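Putative uncharacterized protein (Ustilago maydis, PDB 4GNX) probably serves as the large subunit of replication protein A, binding single-stranded DNA along a series of OB-fold domains. Local coordinates at residues Glu51-Phe57 against Asn93-Phe99; Asp137-Asp143 against Lys196-Lys202; Ala296-Lys302 against Leu346-Ala351. All blocks are in the same frame, centred on the assembly; numbering follows the deposited sequence.

Contact 1 of 3, residues Glu51-Phe57 against Asn93-Phe99. With nucleotides of chain G.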
loop_
_atom_site.group_PDB
_atom_site.type_symbol
_atom_site.label_atom_id
_atom_site.label_comp_id
_atom_site.label_asym_id
_atom_site.label_seq_id
_atom_site.Cartn_x
_atom_site.Cartn_y
_atom_site.Cartn_z
ATOM N N GLU C 51 -21.347 -10.139 -12.089
ATOM C CA GLU C 51 -21.555 -8.711 -11.947
ATOM C C GLU C 51 -20.897 -7.914 -13.073
ATOM O O GLU C 51 -19.904 -8.353 -13.661
ATOM C CB GLU C 51 -21.043 -8.238 -10.589
ATOM C CG GLU C 51 -21.851 -8.768 -9.412
ATOM C CD GLU C 51 -21.236 -8.451 -8.049
ATOM O OE1 GLU C 51 -20.349 -9.222 -7.598
ATOM O OE2 GLU C 51 -21.652 -7.443 -7.417
ATOM N N ILE C 52 -21.457 -6.747 -13.384
ATOM C CA ILE C 52 -20.801 -5.842 -14.310
ATOM C C ILE C 52 -21.169 -4.403 -13.998
ATOM O O ILE C 52 -22.282 -4.126 -13.531
ATOM C CB ILE C 52 -21.102 -6.183 -15.797
ATOM C CG1 ILE C 52 -20.234 -5.336 -16.732
ATOM C CG2 ILE C 52 -22.578 -5.990 -16.122
ATOM C CD1 ILE C 52 -19.776 -6.029 -17.994
ATOM N N LYS C 53 -20.214 -3.510 -14.264
ATOM C CA LYS C 53 -20.426 -2.078 -14.181
ATOM C C LYS C 53 -20.919 -1.491 -15.500
ATOM O O LYS C 53 -20.394 -1.801 -16.581
ATOM C CB LYS C 53 -19.129 -1.392 -13.809
ATOM C CG LYS C 53 -19.307 0.068 -13.483
ATOM C CD LYS C 53 -17.985 0.730 -13.143
ATOM C CE LYS C 53 -18.195 2.221 -12.951
ATOM N NZ LYS C 53 -17.052 2.871 -12.267
ATOM N N ALA C 54 -21.911 -0.615 -15.403
ATOM C CA ALA C 54 -22.333 0.165 -16.542
ATOM C C ALA C 54 -22.289 1.666 -16.226
ATOM O O ALA C 54 -22.598 2.085 -15.106
ATOM C CB ALA C 54 -23.715 -0.260 -16.942
ATOM N N THR C 55 -21.912 2.468 -17.216
ATOM C CA THR C 55 -21.762 3.906 -17.024
ATOM C C THR C 55 -22.455 4.682 -18.137
ATOM O O THR C 55 -22.427 4.294 -19.316
ATOM C CB THR C 55 -20.275 4.313 -17.046
ATOM O OG1 THR C 55 -19.566 3.627 -16.011
ATOM C CG2 THR C 55 -20.116 5.812 -16.858
ATOM N N GLY C 56 -23.057 5.801 -17.762
ATOM C CA GLY C 56 -23.621 6.692 -18.745
ATOM C C GLY C 56 -22.926 8.025 -18.679
ATOM O O GLY C 56 -22.663 8.520 -17.580
ATOM N N PHE C 57 -22.634 8.597 -19.849
ATOM C CA PHE C 57 -22.020 9.908 -19.956
ATOM C C PHE C 57 -22.974 10.946 -20.552
ATOM O O PHE C 57 -23.838 10.617 -21.369
ATOM C CB PHE C 57 -20.773 9.828 -20.818
ATOM C CG PHE C 57 -19.624 9.109 -20.177
ATOM C CD1 PHE C 57 -18.712 9.796 -19.376
ATOM C CD2 PHE C 57 -19.422 7.751 -20.403
ATOM C CE1 PHE C 57 -17.633 9.144 -18.797
ATOM C CE2 PHE C 57 -18.345 7.092 -19.822
ATOM C CZ PHE C 57 -17.448 7.794 -19.021
ATOM N N ASN C 93 -14.345 -7.753 -12.933
ATOM C CA ASN C 93 -14.614 -7.966 -14.348
ATOM C C ASN C 93 -13.638 -7.270 -15.269
ATOM O O ASN C 93 -13.338 -6.099 -15.125
ATOM C CB ASN C 93 -16.040 -7.545 -14.691
ATOM C CG ASN C 93 -16.573 -8.218 -15.943
ATOM O OD1 ASN C 93 -15.821 -8.585 -16.871
ATOM N ND2 ASN C 93 -17.899 -8.364 -15.993
ATOM N N GLU C 94 -13.146 -8.041 -16.220
ATOM C CA GLU C 94 -12.358 -7.574 -17.355
ATOM C C GLU C 94 -13.093 -6.521 -18.208
ATOM O O GLU C 94 -12.477 -5.590 -18.736
ATOM C CB GLU C 94 -12.054 -8.802 -18.205
ATOM C CG GLU C 94 -11.079 -8.613 -19.348
ATOM C CD GLU C 94 -11.153 -9.751 -20.353
ATOM O OE1 GLU C 94 -10.164 -9.942 -21.098
ATOM O OE2 GLU C 94 -12.200 -10.449 -20.397
ATOM N N TYR C 95 -14.407 -6.666 -18.358
ATOM C CA TYR C 95 -15.173 -5.686 -19.128
ATOM C C TYR C 95 -16.099 -4.795 -18.281
ATOM O O TYR C 95 -16.348 -5.076 -17.102
ATOM C CB TYR C 95 -15.969 -6.388 -20.233
ATOM C CG TYR C 95 -15.115 -7.219 -21.177
ATOM C CD1 TYR C 95 -14.028 -6.655 -21.831
ATOM C CD2 TYR C 95 -15.409 -8.566 -21.420
ATOM C CE1 TYR C 95 -13.246 -7.398 -22.682
ATOM C CE2 TYR C 95 -14.636 -9.322 -22.279
ATOM C CZ TYR C 95 -13.555 -8.734 -22.906
ATOM O OH TYR C 95 -12.777 -9.479 -23.764
ATOM N N GLU C 96 -16.550 -3.693 -18.885
ATOM C CA GLU C 96 -17.714 -2.937 -18.408
ATOM C C GLU C 96 -18.593 -2.426 -19.560
ATOM O O GLU C 96 -18.223 -2.555 -20.736
ATOM C CB GLU C 96 -17.353 -1.833 -17.394
ATOM C CG GLU C 96 -16.209 -0.903 -17.753
ATOM C CD GLU C 96 -15.567 -0.233 -16.525
ATOM O OE1 GLU C 96 -15.068 0.909 -16.680
ATOM O OE2 GLU C 96 -15.523 -0.835 -15.412
ATOM N N ILE C 97 -19.764 -1.886 -19.220
ATOM C CA ILE C 97 -20.714 -1.410 -20.218
ATOM C C ILE C 97 -20.820 0.104 -20.243
ATOM O O ILE C 97 -20.873 0.744 -19.195
ATOM C CB ILE C 97 -22.101 -1.957 -19.931
ATOM C CG1 ILE C 97 -22.139 -3.469 -20.158
ATOM C CG2 ILE C 97 -23.147 -1.224 -20.765
ATOM C CD1 ILE C 97 -23.343 -4.131 -19.519
ATOM N N THR C 98 -20.862 0.680 -21.437
ATOM C CA THR C 98 -21.139 2.110 -21.570
ATOM C C THR C 98 -22.437 2.307 -22.345
ATOM O O THR C 98 -22.613 1.767 -23.435
ATOM C CB THR C 98 -20.011 2.891 -22.277
ATOM O OG1 THR C 98 -18.741 2.350 -21.916
ATOM C CG2 THR C 98 -20.035 4.348 -21.875
ATOM N N PHE C 99 -23.347 3.078 -21.766
ATOM C CA PHE C 99 -24.596 3.383 -22.414
ATOM C C PHE C 99 -24.371 4.374 -23.545
ATOM O O PHE C 99 -23.839 5.471 -23.345
ATOM C CB PHE C 99 -25.593 3.960 -21.419
ATOM C CG PHE C 99 -25.912 3.050 -20.277
ATOM C CD1 PHE C 99 -26.000 1.669 -20.460
ATOM C CD2 PHE C 99 -26.176 3.581 -19.014
ATOM C CE1 PHE C 99 -26.315 0.827 -19.398
ATOM C CE2 PHE C 99 -26.490 2.747 -17.950
ATOM C CZ PHE C 99 -26.565 1.368 -18.144
ATOM P P DT G 2 -10.662 8.068 -23.213
ATOM O OP1 DT G 2 -9.224 8.382 -23.415
ATOM O OP2 DT G 2 -11.042 6.901 -22.373
ATOM O "O5'" DT G 2 -11.336 9.389 -22.626
ATOM C "C5'" DT G 2 -12.306 9.325 -21.562
ATOM C "C4'" DT G 2 -12.661 10.718 -21.097
ATOM O "O4'" DT G 2 -13.709 11.269 -21.928
ATOM C "C3'" DT G 2 -13.176 10.793 -19.663
ATOM O "O3'" DT G 2 -12.716 11.997 -19.052
ATOM C "C2'" DT G 2 -14.684 10.782 -19.824
ATOM C "C1'" DT G 2 -14.917 11.419 -21.189
ATOM N N1 DT G 2 -16.005 10.789 -21.964
ATOM C C2 DT G 2 -17.022 11.589 -22.438
ATOM O O2 DT G 2 -17.064 12.795 -22.252
ATOM N N3 DT G 2 -17.994 10.920 -23.143
ATOM C C4 DT G 2 -18.051 9.565 -23.411
ATOM O O4 DT G 2 -18.988 9.108 -24.061
ATOM C C5 DT G 2 -16.952 8.786 -22.879
ATOM C C7 DT G 2 -16.923 7.310 -23.120
ATOM C C6 DT G 2 -16.001 9.430 -22.188
#

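Contact 2 of 3, residues Asp137-Asp143 against Lys196-Lys202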
loop_
_atom_site.group_PDB
_atom_site.type_symbol
_atom_site.label_atom_id
_atom_site.label_comp_id
_atom_site.label_asym_id
_atom_site.label_seq_id
_atom_site.Cartn_x
_atom_site.Cartn_y
_atom_site.Cartn_z
ATOM N N ASP C 137 -20.732 -5.956 5.901
ATOM C CA ASP C 137 -22.182 -5.757 5.915
ATOM C C ASP C 137 -22.711 -5.550 7.326
ATOM O O ASP C 137 -22.367 -6.306 8.226
ATOM C CB ASP C 137 -22.888 -6.958 5.298
ATOM C CG ASP C 137 -22.724 -7.025 3.797
ATOM O OD1 ASP C 137 -22.168 -6.072 3.209
ATOM O OD2 ASP C 137 -23.154 -8.044 3.206
ATOM N N VAL C 138 -23.564 -4.545 7.512
ATOM C CA VAL C 138 -24.095 -4.216 8.841
ATOM C C VAL C 138 -25.586 -3.892 8.807
ATOM O O VAL C 138 -26.038 -3.129 7.957
ATOM C CB VAL C 138 -23.335 -3.024 9.483
ATOM C CG1 VAL C 138 -24.133 -2.389 10.612
ATOM C CG2 VAL C 138 -21.966 -3.457 9.989
ATOM N N ILE C 139 -26.333 -4.488 9.740
ATOM C CA ILE C 139 -27.721 -4.097 10.024
ATOM C C ILE C 139 -27.900 -3.623 11.482
ATOM O O ILE C 139 -27.191 -4.076 12.389
ATOM C CB ILE C 139 -28.719 -5.231 9.684
ATOM C CG1 ILE C 139 -30.156 -4.687 9.618
ATOM C CG2 ILE C 139 -28.555 -6.410 10.641
ATOM C CD1 ILE C 139 -31.154 -5.634 8.992
ATOM N N GLY C 140 -28.842 -2.707 11.698
ATOM C CA GLY C 140 -29.133 -2.190 13.034
ATOM C C GLY C 140 -30.187 -1.103 13.035
ATOM O O GLY C 140 -30.616 -0.634 11.976
ATOM N N ILE C 141 -30.607 -0.706 14.232
ATOM C CA ILE C 141 -31.565 0.377 14.392
ATOM C C ILE C 141 -30.817 1.692 14.297
ATOM O O ILE C 141 -29.747 1.845 14.888
ATOM C CB ILE C 141 -32.301 0.309 15.756
ATOM C CG1 ILE C 141 -33.021 -1.047 15.951
ATOM C CG2 ILE C 141 -33.261 1.482 15.931
ATOM C CD1 ILE C 141 -34.341 -1.219 15.218
ATOM N N LEU C 142 -31.371 2.624 13.523
ATOM C CA LEU C 142 -30.930 4.017 13.538
ATOM C C LEU C 142 -31.424 4.677 14.820
ATOM O O LEU C 142 -32.625 4.689 15.105
ATOM C CB LEU C 142 -31.472 4.786 12.329
ATOM C CG LEU C 142 -31.291 6.311 12.350
ATOM C CD1 LEU C 142 -29.857 6.693 12.024
ATOM C CD2 LEU C 142 -32.256 7.000 11.397
ATOM N N ASP C 143 -30.492 5.218 15.594
ATOM C CA ASP C 143 -30.831 5.898 16.834
ATOM C C ASP C 143 -31.125 7.382 16.566
ATOM O O ASP C 143 -32.196 7.897 16.911
ATOM C CB ASP C 143 -29.695 5.733 17.849
ATOM C CG ASP C 143 -29.925 6.529 19.108
ATOM O OD1 ASP C 143 -30.801 6.137 19.911
ATOM O OD2 ASP C 143 -29.230 7.551 19.287
ATOM N N LYS C 196 -37.211 5.610 14.474
ATOM C CA LYS C 196 -36.307 4.479 14.749
ATOM C C LYS C 196 -36.323 3.320 13.733
ATOM O O LYS C 196 -36.580 2.167 14.103
ATOM C CB LYS C 196 -36.563 3.952 16.167
ATOM C CG LYS C 196 -35.484 4.307 17.174
ATOM C CD LYS C 196 -35.517 5.750 17.639
ATOM C CE LYS C 196 -34.281 6.017 18.480
ATOM N NZ LYS C 196 -34.135 7.442 18.878
ATOM N N PRO C 197 -36.018 3.617 12.457
ATOM C CA PRO C 197 -36.136 2.572 11.455
ATOM C C PRO C 197 -34.997 1.559 11.570
ATOM O O PRO C 197 -34.019 1.797 12.285
ATOM C CB PRO C 197 -36.014 3.349 10.147
ATOM C CG PRO C 197 -35.088 4.472 10.481
ATOM C CD PRO C 197 -35.370 4.829 11.914
ATOM N N VAL C 198 -35.133 0.432 10.882
ATOM C CA VAL C 198 -33.998 -0.452 10.689
ATOM C C VAL C 198 -33.320 -0.043 9.393
ATOM O O VAL C 198 -33.991 0.203 8.385
ATOM C CB VAL C 198 -34.405 -1.940 10.631
ATOM C CG1 VAL C 198 -33.167 -2.820 10.515
ATOM C CG2 VAL C 198 -35.210 -2.325 11.864
ATOM N N LEU C 199 -31.994 0.049 9.436
ATOM C CA LEU C 199 -31.198 0.310 8.241
ATOM C C LEU C 199 -30.242 -0.834 7.971
ATOM O O LEU C 199 -29.569 -1.324 8.888
ATOM C CB LEU C 199 -30.408 1.596 8.387
ATOM C CG LEU C 199 -31.203 2.870 8.630
ATOM C CD1 LEU C 199 -30.255 4.064 8.682
ATOM C CD2 LEU C 199 -32.280 3.065 7.573
ATOM N N ALA C 200 -30.186 -1.242 6.704
ATOM C CA ALA C 200 -29.368 -2.377 6.275
ATOM C C ALA C 200 -28.298 -1.928 5.283
ATOM O O ALA C 200 -28.605 -1.328 4.253
ATOM C CB ALA C 200 -30.247 -3.462 5.666
ATOM N N PHE C 201 -27.044 -2.231 5.587
ATOM C CA PHE C 201 -25.935 -1.774 4.765
ATOM C C PHE C 201 -25.164 -2.893 4.073
ATOM O O PHE C 201 -24.767 -3.880 4.714
ATOM C CB PHE C 201 -24.989 -0.929 5.605
ATOM C CG PHE C 201 -25.567 0.388 6.015
ATOM C CD1 PHE C 201 -26.346 0.499 7.162
ATOM C CD2 PHE C 201 -25.343 1.527 5.252
ATOM C CE1 PHE C 201 -26.889 1.719 7.542
ATOM C CE2 PHE C 201 -25.881 2.751 5.634
ATOM C CZ PHE C 201 -26.659 2.845 6.780
ATOM N N LYS C 202 -24.965 -2.730 2.761
ATOM C CA LYS C 202 -24.118 -3.633 1.968
ATOM C C LYS C 202 -22.841 -2.924 1.527
ATOM O O LYS C 202 -22.888 -1.810 0.997
ATOM C CB LYS C 202 -24.874 -4.204 0.757
ATOM C CG LYS C 202 -24.575 -5.673 0.485
ATOM C CD LYS C 202 -23.365 -5.861 -0.411
ATOM C CE LYS C 202 -22.420 -6.921 0.131
ATOM N NZ LYS C 202 -23.102 -8.194 0.466
#

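Contact 3 of 3, residues Ala296-Lys302 against Leu346-Ala351. With nucleotides of chain G.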
loop_
_atom_site.group_PDB
_atom_site.type_symbol
_atom_site.label_atom_id
_atom_site.label_comp_id
_atom_site.label_asym_id
_atom_site.label_seq_id
_atom_site.Cartn_x
_atom_site.Cartn_y
_atom_site.Cartn_z
ATOM N N ALA C 296 8.545 5.017 4.282
ATOM C CA ALA C 296 9.710 5.740 3.772
ATOM C C ALA C 296 11.016 5.092 4.172
ATOM O O ALA C 296 11.044 4.237 5.073
ATOM C CB ALA C 296 9.684 7.189 4.202
ATOM N N THR C 297 12.091 5.489 3.495
ATOM C CA THR C 297 13.398 4.911 3.739
ATOM C C THR C 297 14.250 5.937 4.434
ATOM O O THR C 297 14.300 7.096 4.001
ATOM C CB THR C 297 14.102 4.521 2.434
ATOM O OG1 THR C 297 13.322 3.534 1.748
ATOM C CG2 THR C 297 15.460 3.962 2.716
ATOM N N VAL C 298 14.929 5.526 5.505
ATOM C CA VAL C 298 15.861 6.431 6.133
ATOM C C VAL C 298 17.032 6.603 5.181
ATOM O O VAL C 298 17.701 5.642 4.824
ATOM C CB VAL C 298 16.304 5.990 7.548
ATOM C CG1 VAL C 298 17.446 6.865 8.048
ATOM C CG2 VAL C 298 15.138 6.076 8.520
ATOM N N VAL C 299 17.239 7.845 4.763
ATOM C CA VAL C 299 18.335 8.240 3.883
ATOM C C VAL C 299 19.478 8.943 4.640
ATOM O O VAL C 299 20.630 8.875 4.214
ATOM C CB VAL C 299 17.776 9.142 2.769
ATOM C CG1 VAL C 299 18.777 10.182 2.323
ATOM C CG2 VAL C 299 17.304 8.305 1.604
ATOM N N TYR C 300 19.166 9.621 5.746
ATOM C CA TYR C 300 20.184 10.347 6.525
ATOM C C TYR C 300 19.774 10.595 7.970
ATOM O O TYR C 300 18.624 10.938 8.248
ATOM C CB TYR C 300 20.524 11.700 5.875
ATOM C CG TYR C 300 21.618 12.483 6.596
ATOM C CD1 TYR C 300 22.961 12.097 6.495
ATOM C CD2 TYR C 300 21.317 13.607 7.370
ATOM C CE1 TYR C 300 23.969 12.794 7.147
ATOM C CE2 TYR C 300 22.321 14.310 8.028
ATOM C CZ TYR C 300 23.645 13.902 7.915
ATOM O OH TYR C 300 24.651 14.590 8.564
ATOM N N ILE C 301 20.741 10.419 8.870
ATOM C CA ILE C 301 20.610 10.823 10.275
ATOM C C ILE C 301 21.643 11.892 10.570
ATOM O O ILE C 301 22.818 11.724 10.268
ATOM C CB ILE C 301 20.762 9.629 11.229
ATOM C CG1 ILE C 301 19.779 8.524 10.817
ATOM C CG2 ILE C 301 20.454 10.064 12.647
ATOM C CD1 ILE C 301 20.292 7.112 10.968
ATOM N N LYS C 302 21.185 13.010 11.111
ATOM C CA LYS C 302 22.053 14.142 11.442
ATOM C C LYS C 302 22.936 13.793 12.640
ATOM O O LYS C 302 22.425 13.506 13.729
ATOM C CB LYS C 302 21.191 15.363 11.735
ATOM C CG LYS C 302 21.904 16.545 12.354
ATOM C CD LYS C 302 20.892 17.630 12.699
ATOM C CE LYS C 302 21.555 18.991 12.795
ATOM N NZ LYS C 302 20.561 20.097 12.785
ATOM N N LEU C 346 16.495 12.830 17.741
ATOM C CA LEU C 346 16.817 12.408 16.397
ATOM C C LEU C 346 16.273 13.321 15.296
ATOM O O LEU C 346 15.083 13.641 15.258
ATOM C CB LEU C 346 16.269 11.007 16.187
ATOM C CG LEU C 346 16.527 10.344 14.836
ATOM C CD1 LEU C 346 17.689 9.378 14.999
ATOM C CD2 LEU C 346 15.277 9.598 14.392
ATOM N N SER C 347 17.157 13.719 14.389
ATOM C CA SER C 347 16.740 14.432 13.195
ATOM C C SER C 347 17.053 13.584 11.965
ATOM O O SER C 347 18.226 13.401 11.611
ATOM C CB SER C 347 17.459 15.769 13.103
ATOM O OG SER C 347 16.646 16.716 12.443
ATOM N N THR C 348 16.017 13.063 11.305
ATOM C CA THR C 348 16.236 12.128 10.206
ATOM C C THR C 348 15.538 12.470 8.903
ATOM O O THR C 348 14.352 12.748 8.893
ATOM C CB THR C 348 15.859 10.698 10.615
ATOM O OG1 THR C 348 16.258 9.813 9.571
ATOM C CG2 THR C 348 14.356 10.555 10.850
ATOM N N ASN C 349 16.283 12.433 7.806
ATOM C CA ASN C 349 15.737 12.672 6.472
ATOM C C ASN C 349 15.275 11.379 5.773
ATOM O O ASN C 349 16.069 10.467 5.515
ATOM C CB ASN C 349 16.766 13.409 5.606
ATOM C CG ASN C 349 16.181 13.926 4.295
ATOM O OD1 ASN C 349 16.597 13.514 3.230
ATOM N ND2 ASN C 349 15.220 14.842 4.375
ATOM N N VAL C 350 13.984 11.309 5.464
ATOM C CA VAL C 350 13.396 10.116 4.865
ATOM C C VAL C 350 12.865 10.439 3.488
ATOM O O VAL C 350 12.413 11.558 3.241
ATOM C CB VAL C 350 12.267 9.497 5.735
ATOM C CG1 VAL C 350 12.766 9.231 7.151
ATOM C CG2 VAL C 350 11.009 10.359 5.740
ATOM N N ALA C 351 12.925 9.454 2.593
ATOM C CA ALA C 351 12.496 9.639 1.205
ATOM C C ALA C 351 11.624 8.500 0.725
ATOM O O ALA C 351 11.693 7.398 1.248
ATOM C CB ALA C 351 13.698 9.775 0.298
ATOM P P DT G 19 24.036 18.398 8.795
ATOM O OP1 DT G 19 23.574 17.022 9.099
ATOM O OP2 DT G 19 24.140 19.384 9.899
ATOM O "O5'" DT G 19 25.498 18.247 8.169
ATOM C "C5'" DT G 19 25.757 18.358 6.753
ATOM C "C4'" DT G 19 25.388 17.076 6.042
ATOM O "O4'" DT G 19 23.984 17.100 5.703
ATOM C "C3'" DT G 19 26.094 16.851 4.711
ATOM O "O3'" DT G 19 26.024 15.452 4.424
ATOM C "C2'" DT G 19 25.218 17.633 3.749
ATOM C "C1'" DT G 19 23.818 17.401 4.316
ATOM N N1 DT G 19 22.875 18.539 4.211
ATOM C C2 DT G 19 21.532 18.271 4.362
ATOM O O2 DT G 19 21.094 17.147 4.557
ATOM N N3 DT G 19 20.714 19.372 4.273
ATOM C C4 DT G 19 21.098 20.682 4.055
ATOM O O4 DT G 19 20.247 21.567 4.002
ATOM C C5 DT G 19 22.523 20.892 3.909
ATOM C C7 DT G 19 23.033 22.277 3.670
ATOM C C6 DT G 19 23.328 19.824 3.997
ATOM P P DT G 18 20.332 23.872 7.149
ATOM O OP1 DT G 18 21.380 24.903 7.377
ATOM O OP2 DT G 18 19.498 23.931 5.921
ATOM O "O5'" DT G 18 21.043 22.449 7.202
ATOM C "C5'" DT G 18 22.059 22.158 8.186
ATOM C "C4'" DT G 18 21.828 20.790 8.785
ATOM O "O4'" DT G 18 20.531 20.778 9.410
ATOM C "C3'" DT G 18 21.810 19.642 7.774
ATOM O "O3'" DT G 18 23.091 19.003 7.635
ATOM C "C2'" DT G 18 20.732 18.702 8.289
ATOM C "C1'" DT G 18 19.971 19.482 9.354
ATOM N N1 DT G 18 18.526 19.635 9.121
ATOM C C2 DT G 18 17.678 19.223 10.122
ATOM O O2 DT G 18 18.069 18.715 11.160
ATOM N N3 DT G 18 16.345 19.420 9.860
ATOM C C4 DT G 18 15.791 19.987 8.730
ATOM O O4 DT G 18 14.572 20.099 8.637
ATOM C C5 DT G 18 16.740 20.410 7.724
ATOM C C7 DT G 18 16.230 21.032 6.461
ATOM C C6 DT G 18 18.044 20.223 7.970
ATOM P P DT G 20 26.710 14.773 3.146
ATOM O OP1 DT G 20 27.988 14.170 3.607
ATOM O OP2 DT G 20 26.736 15.751 2.026
ATOM O "O5'" DT G 20 25.684 13.612 2.758
ATOM C "C5'" DT G 20 25.131 12.724 3.759
ATOM C "C4'" DT G 20 24.350 11.579 3.145
ATOM O "O4'" DT G 20 22.939 11.892 3.090
ATOM C "C3'" DT G 20 24.757 11.136 1.735
ATOM O "O3'" DT G 20 25.168 9.760 1.740
ATOM C "C2'" DT G 20 23.493 11.281 0.896
ATOM C "C1'" DT G 20 22.540 12.104 1.751
ATOM N N1 DT G 20 22.563 13.558 1.503
ATOM C C2 DT G 20 21.710 14.356 2.233
ATOM O O2 DT G 20 20.925 13.917 3.057
ATOM N N3 DT G 20 21.806 15.697 1.954
ATOM C C4 DT G 20 22.652 16.304 1.044
ATOM O O4 DT G 20 22.621 17.524 0.899
ATOM C C5 DT G 20 23.524 15.407 0.320
ATOM C C7 DT G 20 24.475 15.973 -0.687
ATOM C C6 DT G 20 23.435 14.097 0.581
#

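Contact 1 of 3, residues Glu51-Phe57 against Asn93-Phe99
Ala54 offers a small methyl and Phe99 the bump that packs on it: the Phe99 ring meets the methyl obliquely, with CZ 3.5 Å from Ala54 CB. Ile97 meets the same methyl with its branched CB, so two bulky residues of one strand pack against the single small side chain of the other, a place that alanine suits by its size. Further along this face, Ile52 CG2 meets Ile97 CD1 at 3.9 Å, the two isoleucines crossing at about a right angle. The other branch of Ile52 ends in CD1, which sits beside Asn93 ND2 and Tyr95 O where residues 93-99 bend into a turn. Asn93 suits this corner because its amide serves twice: ND2 donates to Glu51 O (3.1 Å), in the plane of that carbonyl, while OD1 accepts Tyr95 N in an Asx turn.

The reverse face carries Lys53, Thr55, Phe57, Glu96 and Thr98. Thr98 turns its methyl, not its hydroxyl, to Phe57; Thr98 CG2 lies in the ring plane at the edge, 3.8 Å from Phe57 CD2. DT2 of chain G lies over one face, its C5 3.6 Å above the ring centre, as bases commonly do on aromatic side chains of RPA OB folds. Lys53 and Glu96 run side by side; with CG anti to its N (chi1 -171°) and the rest extended, the lysine carries NZ on to Phe88 O, while Glu96 OE1 takes Lys85 N.

Parallel backbone bonds, Ile97 N to Lys53 O (2.7 Å) and Thr55 N to Ile97 O (2.8 Å), fix the match of Ala54 with Ile97. Parallel pairing of this kind closes the OB barrel: strand 95-99 lies between strand 80-83 and strand 51-57, and strand 39-46 flanks 51-57 beyond.

Contact 2 of 3, residues Asp137-Asp143 against Lys196-Lys202
The Phe201 ring turns its edge to Val138: Val138 O lies in the ring plane, 3.7 Å from Phe201 CD1. That oxygen also accepts Phe201 N at 2.7 Å, so the ring lies beside its own strand bond. Beyond the two segments Leu165, Leu167 and Met222 pack on the phenylalanine, as suits a large aromatic in a barrel interior. A second flat group, the Asp137 carboxylate, uses the syn lone pair of OD2 for a salt bridge to Lys202 NZ at 2.7 Å. Lys202 reaches it by bending at chi2, chi3 and chi4, which folds the chain back along the acid. Glu120 N also donates to OD2 and Gly203 N to OD1; these bonds would hold the carboxylate in place and probably favour its charged form.

Pairing is antiparallel. Gly140, at phi 177°, has a backbone that glycine adopts easily, and its O takes Leu199 N at 3.0 Å. Branched side chains fill the other face: Ile139 CG1 meets Val198 CG1 at 3.7 Å, and Ile141 CD1 meets Val198 CG2 at 3.6 Å. At the far end Leu142 CD2 rests on Pro197 CD, and Lys196 NZ reaches Asp143 O at 2.8 Å.

Helix 229-242 covers the face of Ile139, Ile141 and Val198 through Leu234, Tyr238 and Ser231, while strands 159-168 and 220-224 flank the pair.

Contact 3 of 3, residues Ala296-Lys302 against Leu346-Ala351
Lys302 CD and Ser347 CB meet at 3.9 Å, and both residues donate to one base oxygen, O2 of DT18 of chain G. Ser347 OG, on its short arm, is 2.8 Å from O2 of DT18 of chain G; Lys302 NZ, at the end of an extended chain, is 3.3 Å from the same O2. Next along the DNA, Tyr300 OH donates to OP1 of DT19 of chain G at 2.7 Å, the phosphate oxygen lying near the plane of the ring at its edge. The ring also passes obliquely against the sugar of DT20 of chain G, where CD1 approaches O4'. A tyrosine suits the place, with a ring for the sugar to pack against and a hydroxyl for the phosphate.

Behind Tyr300 lies a classic beta bulge in an antiparallel strand pair of the OB fold, which probably helps orient it. Val299 N and Tyr300 N both donate to Asn349 O, at 3.0 and 3.2 Å, and the extra residue shifts the register by one. Tyr300 O in turn has two donors: Asn349 N, and Thr348 OG1 at 2.9 Å, which stands 38° above the carbonyl plane. A trans first torsion (chi1 -172°) swings Thr348 OG1 across to that oxygen, which satisfies the hydroxyl on a face otherwise largely apolar. Lys302 N to Ser347 O, with an N-H...O angle of 175°, aligns the two residues that share the thymine.

Farther out, Trp358 packs on Tyr300 and Asn349. Phe402 of strand 398-411 lies against Ala296, Val298 and Val350, and Leu94 and Leu9 of another protein chain touch Val299 and Ala351 respectively.

In the fold
Each contact pairs two strands of a different OB-type domain along one chain, and all three are largely buried. Contacts 1 and 2 are neighbours, their nearest atoms about 7 Å apart, whereas contact 3 lies about 31 Å from either. Only contact 1 joins its strands in parallel; the other two are antiparallel. Contacts 1 and 3 both have one mainly apolar face and one that meets DNA, the first through a ring on a base, the third through hydrogen bonds to a base and a phosphate. Contact 2, about 11 Å from the nucleic acid at its nearest atom, instead has apolar residues on both faces, a salt bridge at one end and a lysine bonded to a backbone oxygen at the other.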